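Local coordinates for octenoyl-coa reductase/carboxylase (Streptomyces sp., PDB 4A0S), which probably carries out the NADPH-dependent reductive carboxylation of 2-octenoyl-CoA, supplying an extender unit for cinnabaramide polyketide biosynthesis, at residues A68-S73 against S118-R123; A174-V179 against L412-E417; T192-A197 against P416-G421. All coordinates share one frame; numbering follows the deposited sequence.

Contact 1 of 3, residues A68-S73 against S118-R123; sequences AVMASS and SGVVVR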
ATOM      1  N   ALA A  68     -28.713  16.275  21.086  1.00 15.71           N
ATOM      2  CA  ALA A  68     -28.682  17.322  22.109  1.00 16.09           C
ATOM      3  C   ALA A  68     -27.212  17.435  22.437  1.00 15.88           C
ATOM      4  O   ALA A  68     -26.642  16.534  23.034  1.00 15.83           O
ATOM      5  CB  ALA A  68     -29.476  16.915  23.358  1.00 16.75           C
ATOM      6  N   VAL A  69     -26.597  18.527  22.011  1.00 15.80           N
ATOM      7  CA  VAL A  69     -25.162  18.678  22.125  1.00 15.61           C
ATOM      8  C   VAL A  69     -24.777  19.084  23.545  1.00 15.99           C
ATOM      9  O   VAL A  69     -25.173  20.144  24.034  1.00 16.36           O
ATOM     10  CB  VAL A  69     -24.631  19.716  21.137  1.00 15.47           C
ATOM     11  CG1 VAL A  69     -23.124  19.856  21.281  1.00 15.35           C
ATOM     12  CG2 VAL A  69     -25.001  19.331  19.712  1.00 15.17           C
ATOM     13  N   MET A  70     -23.972  18.253  24.184  1.00 15.95           N
ATOM     14  CA  MET A  70     -23.580  18.514  25.554  1.00 16.35           C
ATOM     15  C   MET A  70     -22.390  19.440  25.611  1.00 16.36           C
ATOM     16  O   MET A  70     -22.357  20.370  26.407  1.00 16.76           O
ATOM     17  CB  MET A  70     -23.310  17.197  26.264  1.00 16.53           C
ATOM     18  CG  MET A  70     -24.605  16.429  26.521  1.00 18.18           C
ATOM     19  SD  MET A  70     -25.733  17.336  27.606  1.00 20.93           S
ATOM     20  CE  MET A  70     -24.883  17.125  29.152  1.00 23.17           C
ATOM     21  N   ALA A  71     -21.434  19.192  24.722  1.00 15.98           N
ATOM     22  CA  ALA A  71     -20.235  19.979  24.632  1.00 16.00           C
ATOM     23  C   ALA A  71     -19.729  19.885  23.202  1.00 15.59           C
ATOM     24  O   ALA A  71     -20.020  18.916  22.487  1.00 15.28           O
ATOM     25  CB  ALA A  71     -19.191  19.452  25.603  1.00 16.18           C
ATOM     26  N   SER A  72     -18.964  20.887  22.805  1.00 15.66           N
ATOM     27  CA  SER A  72     -18.381  20.941  21.492  1.00 15.39           C
ATOM     28  C   SER A  72     -16.981  21.480  21.723  1.00 15.58           C
ATOM     29  O   SER A  72     -16.467  21.419  22.851  1.00 15.82           O
ATOM     30  CB  SER A  72     -19.225  21.861  20.610  1.00 15.41           C
ATOM     31  OG  SER A  72     -18.776  21.872  19.275  1.00 15.77           O
ATOM     32  N   SER A  73     -16.333  21.971  20.674  1.00 15.52           N
ATOM     33  CA  SER A  73     -15.020  22.546  20.860  1.00 15.78           C
ATOM     34  C   SER A  73     -14.839  23.632  19.830  1.00 15.90           C
ATOM     35  O   SER A  73     -15.546  23.664  18.804  1.00 15.71           O
ATOM     36  CB  SER A  73     -13.941  21.478  20.672  1.00 15.64           C
ATOM     37  OG  SER A  73     -13.736  21.231  19.294  1.00 15.42           O
ATOM     38  N   SER A 118     -19.900  16.228  21.644  1.00 14.80           N
ATOM     39  CA  SER A 118     -20.394  15.037  22.292  1.00 14.90           C
ATOM     40  C   SER A 118     -21.795  15.381  22.733  1.00 15.08           C
ATOM     41  O   SER A 118     -22.146  16.559  22.913  1.00 15.23           O
ATOM     42  CB  SER A 118     -19.539  14.669  23.490  1.00 15.19           C
ATOM     43  OG  SER A 118     -19.557  15.731  24.427  1.00 15.49           O
ATOM     44  N   GLY A 119     -22.615  14.364  22.887  1.00 15.14           N
ATOM     45  CA  GLY A 119     -23.938  14.629  23.341  1.00 15.40           C
ATOM     46  C   GLY A 119     -24.834  13.431  23.347  1.00 15.48           C
ATOM     47  O   GLY A 119     -24.396  12.294  23.433  1.00 15.46           O
ATOM     48  N   VAL A 120     -26.115  13.719  23.273  1.00 15.70           N
ATOM     49  CA  VAL A 120     -27.111  12.708  23.433  1.00 15.86           C
ATOM     50  C   VAL A 120     -28.032  12.705  22.228  1.00 15.68           C
ATOM     51  O   VAL A 120     -28.529  13.747  21.807  1.00 15.68           O
ATOM     52  CB  VAL A 120     -27.930  12.958  24.705  1.00 16.73           C
ATOM     53  CG1 VAL A 120     -28.928  11.864  24.878  1.00 16.93           C
ATOM     54  CG2 VAL A 120     -27.010  13.066  25.915  1.00 16.68           C
ATOM     55  N   VAL A 121     -28.249  11.517  21.679  1.00 15.57           N
ATOM     56  CA  VAL A 121     -29.187  11.355  20.598  1.00 15.49           C
ATOM     57  C   VAL A 121     -30.566  11.687  21.130  1.00 15.95           C
ATOM     58  O   VAL A 121     -30.957  11.211  22.199  1.00 16.70           O
ATOM     59  CB  VAL A 121     -29.155   9.917  20.059  1.00 15.39           C
ATOM     60  CG1 VAL A 121     -30.193   9.734  18.989  1.00 15.38           C
ATOM     61  CG2 VAL A 121     -27.753   9.584  19.537  1.00 15.01           C
ATOM     62  N   VAL A 122     -31.294  12.526  20.414  1.00 16.09           N
ATOM     63  CA  VAL A 122     -32.668  12.813  20.822  1.00 17.07           C
ATOM     64  C   VAL A 122     -33.685  12.382  19.761  1.00 17.45           C
ATOM     65  O   VAL A 122     -34.819  12.029  20.084  1.00 18.33           O
ATOM     66  CB  VAL A 122     -32.845  14.279  21.280  1.00 17.09           C
ATOM     67  CG1 VAL A 122     -32.066  14.521  22.562  1.00 16.86           C
ATOM     68  CG2 VAL A 122     -32.388  15.247  20.205  1.00 17.63           C
ATOM     69  N   ARG A 123     -33.274  12.384  18.498  1.00 17.18           N
ATOM     70  CA  ARG A 123     -34.128  11.893  17.420  1.00 17.51           C
ATOM     71  C   ARG A 123     -33.269  11.262  16.351  1.00 16.89           C
ATOM     72  O   ARG A 123     -32.137  11.669  16.144  1.00 16.63           O
ATOM     73  CB  ARG A 123     -34.944  13.028  16.788  1.00 17.92           C
ATOM     74  CG  ARG A 123     -35.993  13.660  17.710  1.00 19.04           C
ATOM     75  CD  ARG A 123     -37.178  12.729  17.920  1.00 21.11           C
ATOM     76  NE  ARG A 123     -38.262  13.406  18.634  1.00 21.53           N
ATOM     77  CZ  ARG A 123     -38.285  13.645  19.944  1.00 21.66           C
ATOM     78  NH1 ARG A 123     -37.271  13.291  20.743  1.00 21.03           N
ATOM     79  NH2 ARG A 123     -39.325  14.271  20.456  1.00 20.89           N
TER
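A classic beta bulge marks this antiparallel pairing in the GroES-like part of the enoyl reductase fold: M70 and A71 together face S118. The carbonyl oxygen of S118 takes two N-H groups, M70 N at 2.8 Å in the carbonyl plane and A71 N at 3.3 Å, tilted 33° from it. S118 N returns a bond to A71 O, closing the bulge. Beyond it A68 and V120 form a regular hydrogen-bonded pair, with A68 N to V120 O at 2.6 Å and V120 N to A68 O at 2.9 Å. Between the bulge and this pair, V69 and G119 are a non-hydrogen-bonded pair, with their CA atoms 4.4 Å apart. G119 CA lies 3.3 Å from A68 O, in a C-H...O contact; a CB there would strike that oxygen, and the backbone angles of G119 themselves call for glycine. M70 CG leans over G119 CA at 3.7 Å and runs alongside V120 CG2, after which bends at chi2 and chi3 carry the thioether away from the strand 118-123. V122 CG1, anti to its own carbonyl carbon (chi1 -67°), packs on A68 CB at 3.6 Å. Helix 2-8 lies against A68, V120 and V122 through V7, whereas helix 193-197 meets M70 and V120 with W193, and A71 and S118 with A197; S118 OG bonds W193 O.

Contact 2 of 3, residues A174-V179 against L412-E417; sequences AEYGVV and LCMAPE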
ATOM      1  N   ALA A 174     -23.922  24.574  19.623  1.00 18.09           N
ATOM      2  CA  ALA A 174     -25.331  24.875  19.773  1.00 18.51           C
ATOM      3  C   ALA A 174     -25.844  23.846  20.737  1.00 18.64           C
ATOM      4  O   ALA A 174     -25.121  22.921  21.090  1.00 19.19           O
ATOM      5  CB  ALA A 174     -26.043  24.720  18.433  1.00 17.97           C
ATOM      6  N   GLU A 175     -27.097  23.981  21.132  1.00 18.55           N
ATOM      7  CA  GLU A 175     -27.687  23.041  22.057  1.00 19.25           C
ATOM      8  C   GLU A 175     -28.092  21.773  21.323  1.00 18.54           C
ATOM      9  O   GLU A 175     -28.195  20.721  21.929  1.00 18.97           O
ATOM     10  CB  GLU A 175     -28.873  23.675  22.762  1.00 19.90           C
ATOM     11  CG  GLU A 175     -28.454  24.830  23.680  1.00 21.13           C
ATOM     12  CD  GLU A 175     -29.450  25.077  24.800  1.00 24.48           C
ATOM     13  OE1 GLU A 175     -30.661  24.990  24.557  1.00 24.21           O
ATOM     14  OE2 GLU A 175     -29.018  25.346  25.938  1.00 26.79           O
ATOM     15  N   TYR A 176     -28.297  21.878  20.019  1.00 18.13           N
ATOM     16  CA  TYR A 176     -28.575  20.705  19.208  1.00 17.82           C
ATOM     17  C   TYR A 176     -27.736  20.763  17.986  1.00 17.47           C
ATOM     18  O   TYR A 176     -27.377  21.842  17.521  1.00 17.61           O
ATOM     19  CB  TYR A 176     -30.047  20.642  18.784  1.00 18.05           C
ATOM     20  CG  TYR A 176     -30.969  20.472  19.947  1.00 19.09           C
ATOM     21  CD1 TYR A 176     -31.473  21.587  20.606  1.00 20.47           C
ATOM     22  CD2 TYR A 176     -31.344  19.205  20.397  1.00 19.09           C
ATOM     23  CE1 TYR A 176     -32.315  21.464  21.675  1.00 20.31           C
ATOM     24  CE2 TYR A 176     -32.187  19.067  21.496  1.00 19.92           C
ATOM     25  CZ  TYR A 176     -32.667  20.222  22.123  1.00 20.87           C
ATOM     26  OH  TYR A 176     -33.499  20.170  23.216  1.00 22.05           O
ATOM     27  N   GLY A 177     -27.461  19.586  17.439  1.00 17.22           N
ATOM     28  CA  GLY A 177     -26.695  19.460  16.211  1.00 16.98           C
ATOM     29  C   GLY A 177     -27.469  18.476  15.361  1.00 16.90           C
ATOM     30  O   GLY A 177     -28.126  17.568  15.886  1.00 16.94           O
ATOM     31  N   VAL A 178     -27.423  18.684  14.052  1.00 16.83           N
ATOM     32  CA  VAL A 178     -28.003  17.738  13.108  1.00 16.76           C
ATOM     33  C   VAL A 178     -26.837  17.088  12.377  1.00 16.50           C
ATOM     34  O   VAL A 178     -25.965  17.762  11.812  1.00 16.45           O
ATOM     35  CB  VAL A 178     -28.972  18.410  12.118  1.00 16.94           C
ATOM     36  CG1 VAL A 178     -29.393  17.427  11.014  1.00 16.88           C
ATOM     37  CG2 VAL A 178     -30.197  18.939  12.860  1.00 17.23           C
ATOM     38  N   VAL A 179     -26.804  15.766  12.432  1.00 16.38           N
ATOM     39  CA  VAL A 179     -25.674  15.052  11.881  1.00 16.16           C
ATOM     40  C   VAL A 179     -26.162  13.885  11.072  1.00 16.13           C
ATOM     41  O   VAL A 179     -27.228  13.354  11.332  1.00 16.26           O
ATOM     42  CB  VAL A 179     -24.732  14.544  12.996  1.00 16.06           C
ATOM     43  CG1 VAL A 179     -24.406  15.668  13.966  1.00 16.16           C
ATOM     44  CG2 VAL A 179     -25.347  13.365  13.780  1.00 16.12           C
ATOM     45  N   LEU A 412     -18.933  23.957  26.490  1.00 19.32           N
ATOM     46  CA  LEU A 412     -20.138  23.328  26.978  1.00 19.59           C
ATOM     47  C   LEU A 412     -21.268  23.929  26.173  1.00 19.85           C
ATOM     48  O   LEU A 412     -21.269  25.125  25.880  1.00 20.17           O
ATOM     49  CB  LEU A 412     -20.355  23.602  28.468  1.00 20.16           C
ATOM     50  CG  LEU A 412     -19.253  23.137  29.410  1.00 20.15           C
ATOM     51  CD1 LEU A 412     -19.471  23.701  30.834  1.00 21.82           C
ATOM     52  CD2 LEU A 412     -19.097  21.612  29.392  1.00 20.10           C
ATOM     53  N   CYS A 413     -22.213  23.094  25.779  1.00 19.62           N
ATOM     54  CA  CYS A 413     -23.339  23.590  25.037  1.00 19.87           C
ATOM     55  C   CYS A 413     -24.537  23.428  25.923  1.00 20.37           C
ATOM     56  O   CYS A 413     -24.853  24.326  26.710  1.00 20.91           O
ATOM     57  CB  CYS A 413     -23.467  22.839  23.719  1.00 19.48           C
ATOM     58  SG  CYS A 413     -22.028  23.162  22.702  1.00 19.10           S
ATOM     59  N   MET A 414     -25.177  22.278  25.841  1.00 20.14           N
ATOM     60  CA  MET A 414     -26.269  22.000  26.734  1.00 21.07           C
ATOM     61  C   MET A 414     -25.779  21.605  28.126  1.00 21.15           C
ATOM     62  O   MET A 414     -26.486  21.831  29.096  1.00 21.54           O
ATOM     63  CB  MET A 414     -27.182  20.935  26.152  1.00 20.78           C
ATOM     64  CG  MET A 414     -28.568  20.927  26.754  1.00 22.65           C
ATOM     65  SD  MET A 414     -29.495  19.608  25.987  1.00 23.32           S
ATOM     66  CE  MET A 414     -30.086  20.469  24.521  1.00 21.11           C
ATOM     67  N   ALA A 415     -24.582  21.025  28.240  1.00 20.75           N
ATOM     68  CA  ALA A 415     -24.070  20.625  29.562  1.00 21.01           C
ATOM     69  C   ALA A 415     -23.996  21.862  30.466  1.00 21.53           C
ATOM     70  O   ALA A 415     -23.326  22.828  30.119  1.00 20.87           O
ATOM     71  CB  ALA A 415     -22.714  19.968  29.445  1.00 20.21           C
ATOM     72  N   PRO A 416     -24.722  21.842  31.605  1.00 22.52           N
ATOM     73  CA  PRO A 416     -24.826  23.040  32.441  1.00 23.30           C
ATOM     74  C   PRO A 416     -23.570  23.299  33.268  1.00 23.59           C
ATOM     75  O   PRO A 416     -23.397  24.373  33.838  1.00 24.14           O
ATOM     76  CB  PRO A 416     -26.038  22.739  33.349  1.00 23.84           C
ATOM     77  CG  PRO A 416     -26.084  21.258  33.439  1.00 23.87           C
ATOM     78  CD  PRO A 416     -25.573  20.739  32.102  1.00 22.50           C
ATOM     79  N   GLU A 417     -22.703  22.312  33.355  1.00 23.57           N
ATOM     80  CA  GLU A 417     -21.495  22.466  34.144  1.00 24.27           C
ATOM     81  C   GLU A 417     -20.474  21.450  33.686  1.00 23.67           C
ATOM     82  O   GLU A 417     -20.822  20.466  33.029  1.00 23.20           O
ATOM     83  CB  GLU A 417     -21.810  22.300  35.644  1.00 25.02           C
ATOM     84  CG  GLU A 417     -22.275  20.899  36.026  1.00 27.91           C
ATOM     85  CD  GLU A 417     -23.315  20.894  37.144  1.00 30.74           C
ATOM     86  OE1 GLU A 417     -23.343  21.836  37.945  1.00 32.73           O
ATOM     87  OE2 GLU A 417     -24.119  19.943  37.206  1.00 32.43           O
TER
HETATM   88  O   HOH W   1     -26.366  26.402  26.500  1.00  6.44           O
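The methyl end of M414 lies over one face of the Y176 ring, the two side chains crossing obliquely. M414 CE stands 3.9 Å from the ring centroid and 26° off its normal, a CH-pi contact displaced toward the phenol end, where CZ is the nearest ring atom at 3.5 Å. The M414 chain leaves with CG anti to the backbone N (chi1 -160°) and runs straight on to SD; a turn at chi3 of -85° then swings CE onto the ring. The same methyl also approaches E175 O, at 3.2 Å, and E175 CB, so it fills the corner where the tyrosine face meets the carbonyl of E175. C413 comes in beside A174: its CB is 3.1 Å from A174 O, and SG lies 3.5 Å from the same oxygen. The E175 side chain is extended beyond CG, and its carboxylate reaches C413 only through water. That molecule donates to E175 OE2 at 2.9 Å and to C413 O at 2.6 Å, bridging a side chain and a main-chain carbonyl. V69 of strand 64-73 bonds with its N to E175 and with its O to M414, so both segments line the same edge of that strand. At this sheet edge the entry to strand 176-180, in the GroES-like part, gives way to the chain leaving strand 408-412, M414 and the water filling the join, with S4 of helix 2-8 touching Y176 and M414.

Contact 3 of 3, residues T192-A197 against P416-G421; sequences TWEEAA and PEQGLG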
ATOM      1  N   THR A 192     -15.787  13.056  30.314  1.00 18.59           N
ATOM      2  CA  THR A 192     -16.823  14.038  30.501  1.00 18.69           C
ATOM      3  C   THR A 192     -17.253  14.500  29.114  1.00 18.30           C
ATOM      4  O   THR A 192     -16.572  14.227  28.116  1.00 18.15           O
ATOM      5  CB  THR A 192     -16.310  15.250  31.289  1.00 18.98           C
ATOM      6  OG1 THR A 192     -15.332  15.935  30.504  1.00 18.75           O
ATOM      7  CG2 THR A 192     -15.697  14.832  32.615  1.00 19.40           C
ATOM      8  N   TRP A 193     -18.364  15.215  29.044  1.00 18.35           N
ATOM      9  CA  TRP A 193     -18.859  15.714  27.769  1.00 18.04           C
ATOM     10  C   TRP A 193     -17.822  16.546  27.049  1.00 17.86           C
ATOM     11  O   TRP A 193     -17.518  16.305  25.867  1.00 17.54           O
ATOM     12  CB  TRP A 193     -20.118  16.535  27.969  1.00 18.21           C
ATOM     13  CG  TRP A 193     -21.225  15.760  28.502  1.00 18.38           C
ATOM     14  CD1 TRP A 193     -21.788  15.891  29.737  1.00 18.79           C
ATOM     15  CD2 TRP A 193     -21.927  14.691  27.849  1.00 18.21           C
ATOM     16  NE1 TRP A 193     -22.802  14.992  29.888  1.00 18.88           N
ATOM     17  CE2 TRP A 193     -22.911  14.238  28.747  1.00 18.53           C
ATOM     18  CE3 TRP A 193     -21.826  14.080  26.585  1.00 18.28           C
ATOM     19  CZ2 TRP A 193     -23.803  13.207  28.422  1.00 18.51           C
ATOM     20  CZ3 TRP A 193     -22.707  13.057  26.264  1.00 17.81           C
ATOM     21  CH2 TRP A 193     -23.671  12.619  27.183  1.00 18.24           C
ATOM     22  N   GLU A 194     -17.270  17.519  27.771  1.00 18.11           N
ATOM     23  CA  GLU A 194     -16.312  18.434  27.193  1.00 18.05           C
ATOM     24  C   GLU A 194     -15.029  17.694  26.774  1.00 17.92           C
ATOM     25  O   GLU A 194     -14.434  17.991  25.734  1.00 17.83           O
ATOM     26  CB  GLU A 194     -16.026  19.606  28.142  1.00 18.40           C
ATOM     27  CG  GLU A 194     -15.505  19.187  29.514  1.00 20.05           C
ATOM     28  CD  GLU A 194     -16.607  18.863  30.518  1.00 22.43           C
ATOM     29  OE1 GLU A 194     -17.747  18.513  30.129  1.00 20.01           O
ATOM     30  OE2 GLU A 194     -16.304  18.960  31.725  1.00 25.04           O
ATOM     31  N   GLU A 195     -14.624  16.701  27.554  1.00 17.95           N
ATOM     32  CA  GLU A 195     -13.448  15.898  27.197  1.00 17.81           C
ATOM     33  C   GLU A 195     -13.673  15.109  25.906  1.00 17.43           C
ATOM     34  O   GLU A 195     -12.801  15.047  25.031  1.00 17.23           O
ATOM     35  CB  GLU A 195     -13.150  14.908  28.304  1.00 18.05           C
ATOM     36  CG  GLU A 195     -12.437  15.492  29.502  1.00 18.45           C
ATOM     37  CD  GLU A 195     -12.556  14.587  30.708  1.00 18.77           C
ATOM     38  OE1 GLU A 195     -13.060  13.465  30.558  1.00 18.67           O
ATOM     39  OE2 GLU A 195     -12.133  14.999  31.808  1.00 20.40           O
ATOM     40  N   ALA A 196     -14.845  14.491  25.820  1.00 17.37           N
ATOM     41  CA  ALA A 196     -15.259  13.718  24.649  1.00 17.06           C
ATOM     42  C   ALA A 196     -15.363  14.616  23.400  1.00 16.83           C
ATOM     43  O   ALA A 196     -14.922  14.235  22.316  1.00 16.59           O
ATOM     44  CB  ALA A 196     -16.577  13.032  24.925  1.00 17.12           C
ATOM     45  N   ALA A 197     -15.897  15.822  23.590  1.00 16.95           N
ATOM     46  CA  ALA A 197     -16.152  16.787  22.518  1.00 16.82           C
ATOM     47  C   ALA A 197     -14.902  17.339  21.841  1.00 16.74           C
ATOM     48  O   ALA A 197     -14.951  17.697  20.662  1.00 16.58           O
ATOM     49  CB  ALA A 197     -16.973  17.947  23.054  1.00 17.05           C
ATOM     50  N   PRO A 416     -24.722  21.842  31.605  1.00 22.52           N
ATOM     51  CA  PRO A 416     -24.826  23.040  32.441  1.00 23.30           C
ATOM     52  C   PRO A 416     -23.570  23.299  33.268  1.00 23.59           C
ATOM     53  O   PRO A 416     -23.397  24.373  33.838  1.00 24.14           O
ATOM     54  CB  PRO A 416     -26.038  22.739  33.349  1.00 23.84           C
ATOM     55  CG  PRO A 416     -26.084  21.258  33.439  1.00 23.87           C
ATOM     56  CD  PRO A 416     -25.573  20.739  32.102  1.00 22.50           C
ATOM     57  N   GLU A 417     -22.703  22.312  33.355  1.00 23.57           N
ATOM     58  CA  GLU A 417     -21.495  22.466  34.144  1.00 24.27           C
ATOM     59  C   GLU A 417     -20.474  21.450  33.686  1.00 23.67           C
ATOM     60  O   GLU A 417     -20.822  20.466  33.029  1.00 23.20           O
ATOM     61  CB  GLU A 417     -21.810  22.300  35.644  1.00 25.02           C
ATOM     62  CG  GLU A 417     -22.275  20.899  36.026  1.00 27.91           C
ATOM     63  CD  GLU A 417     -23.315  20.894  37.144  1.00 30.74           C
ATOM     64  OE1 GLU A 417     -23.343  21.836  37.945  1.00 32.73           O
ATOM     65  OE2 GLU A 417     -24.119  19.943  37.206  1.00 32.43           O
ATOM     66  N   GLN A 418     -19.220  21.687  34.040  1.00 23.89           N
ATOM     67  CA  GLN A 418     -18.149  20.764  33.739  1.00 23.61           C
ATOM     68  C   GLN A 418     -18.273  19.460  34.510  1.00 23.62           C
ATOM     69  O   GLN A 418     -18.950  19.404  35.532  1.00 23.81           O
ATOM     70  CB  GLN A 418     -16.822  21.405  34.104  1.00 23.99           C
ATOM     71  CG  GLN A 418     -16.287  22.354  33.076  1.00 25.53           C
ATOM     72  CD  GLN A 418     -14.823  22.607  33.321  1.00 28.03           C
ATOM     73  OE1 GLN A 418     -13.980  21.749  33.065  1.00 29.06           O
ATOM     74  NE2 GLN A 418     -14.513  23.777  33.850  1.00 28.14           N
ATOM     75  N   GLY A 419     -17.611  18.425  33.998  1.00 22.63           N
ATOM     76  CA  GLY A 419     -17.437  17.180  34.708  1.00 22.58           C
ATOM     77  C   GLY A 419     -18.550  16.171  34.535  1.00 22.49           C
ATOM     78  O   GLY A 419     -18.505  15.099  35.134  1.00 22.79           O
ATOM     79  N   LEU A 420     -19.561  16.511  33.742  1.00 21.92           N
ATOM     80  CA  LEU A 420     -20.711  15.648  33.575  1.00 21.80           C
ATOM     81  C   LEU A 420     -20.486  14.644  32.456  1.00 21.52           C
ATOM     82  O   LEU A 420     -19.616  14.834  31.608  1.00 20.89           O
ATOM     83  CB  LEU A 420     -21.954  16.463  33.259  1.00 21.78           C
ATOM     84  CG  LEU A 420     -22.313  17.526  34.299  1.00 22.37           C
ATOM     85  CD1 LEU A 420     -23.437  18.398  33.784  1.00 21.91           C
ATOM     86  CD2 LEU A 420     -22.692  16.852  35.615  1.00 22.53           C
ATOM     87  N   GLY A 421     -21.293  13.591  32.469  1.00 21.57           N
ATOM     88  CA  GLY A 421     -21.352  12.647  31.366  1.00 21.42           C
ATOM     89  C   GLY A 421     -20.400  11.478  31.451  1.00 21.54           C
ATOM     90  O   GLY A 421     -20.321  10.686  30.519  1.00 21.36           O
TER
HETATM   91  O   HOH W   2     -19.944  18.169  31.600  1.00  2.00           O
HETATM   92  O   HOH W   3     -14.044  19.257  33.006  1.00  7.99           O
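E194 reaches from the first turn of helix 193-197 to the backbone of G419 in the loop 416-421. From CB, its CG is set between the backbone N and the carbonyl carbon (chi1 58°), and a bend at chi2 of -86° brings CD within 3.6 Å of G419 N. At the tip, OE2 accepts from G419 N at 2.7 Å on its syn lone pair and lies 3.3 Å from Q418 CA; a water links it to Q418 OE1. OE1 takes a second water, which also contacts E417 O and accepts from L420 N. The helix begins in a capping box: T192 OG1 accepts from E195 N, and T192 N donates to E195 OE1. W193 N, in the same first turn, donates to L420 O at 2.9 Å, almost along the C=O axis. The W193 indole has G421 CA over one face, 3.1 Å from NE1, while CD1 packs on L420 CB at 3.6 Å; a CB on G421 would clash with NE1, and the backbone angles there also call for glycine. A leucine replacing W193 would probably leave G421 CA without its flat support and K187 without its cation-pi partner. T192 CG2 rests on G419 CA at 3.6 Å.

Overall arrangement
All three contacts adjoin strand 64-73, which gives one edge to contact 1 and the other to contact 2. Contacts 1 and 2 are buried, and their centres lie 5 Å apart; contact 3 is partly buried and borders the surface through Q418 and G419. Contact 1 is strand pairing, held by backbone bonds, whereas contact 2 relies on side-chain packing and a bridging water. Contact 3 combines a helix start, a carboxylate and two waters, and W193, lying over the bulge, ties it to contact 1. One loop after strand 408-412 serves contacts 2 and 3, its buried start (C413, M414) in contact 2 and its more exposed continuation (Q418 to G421) in contact 3.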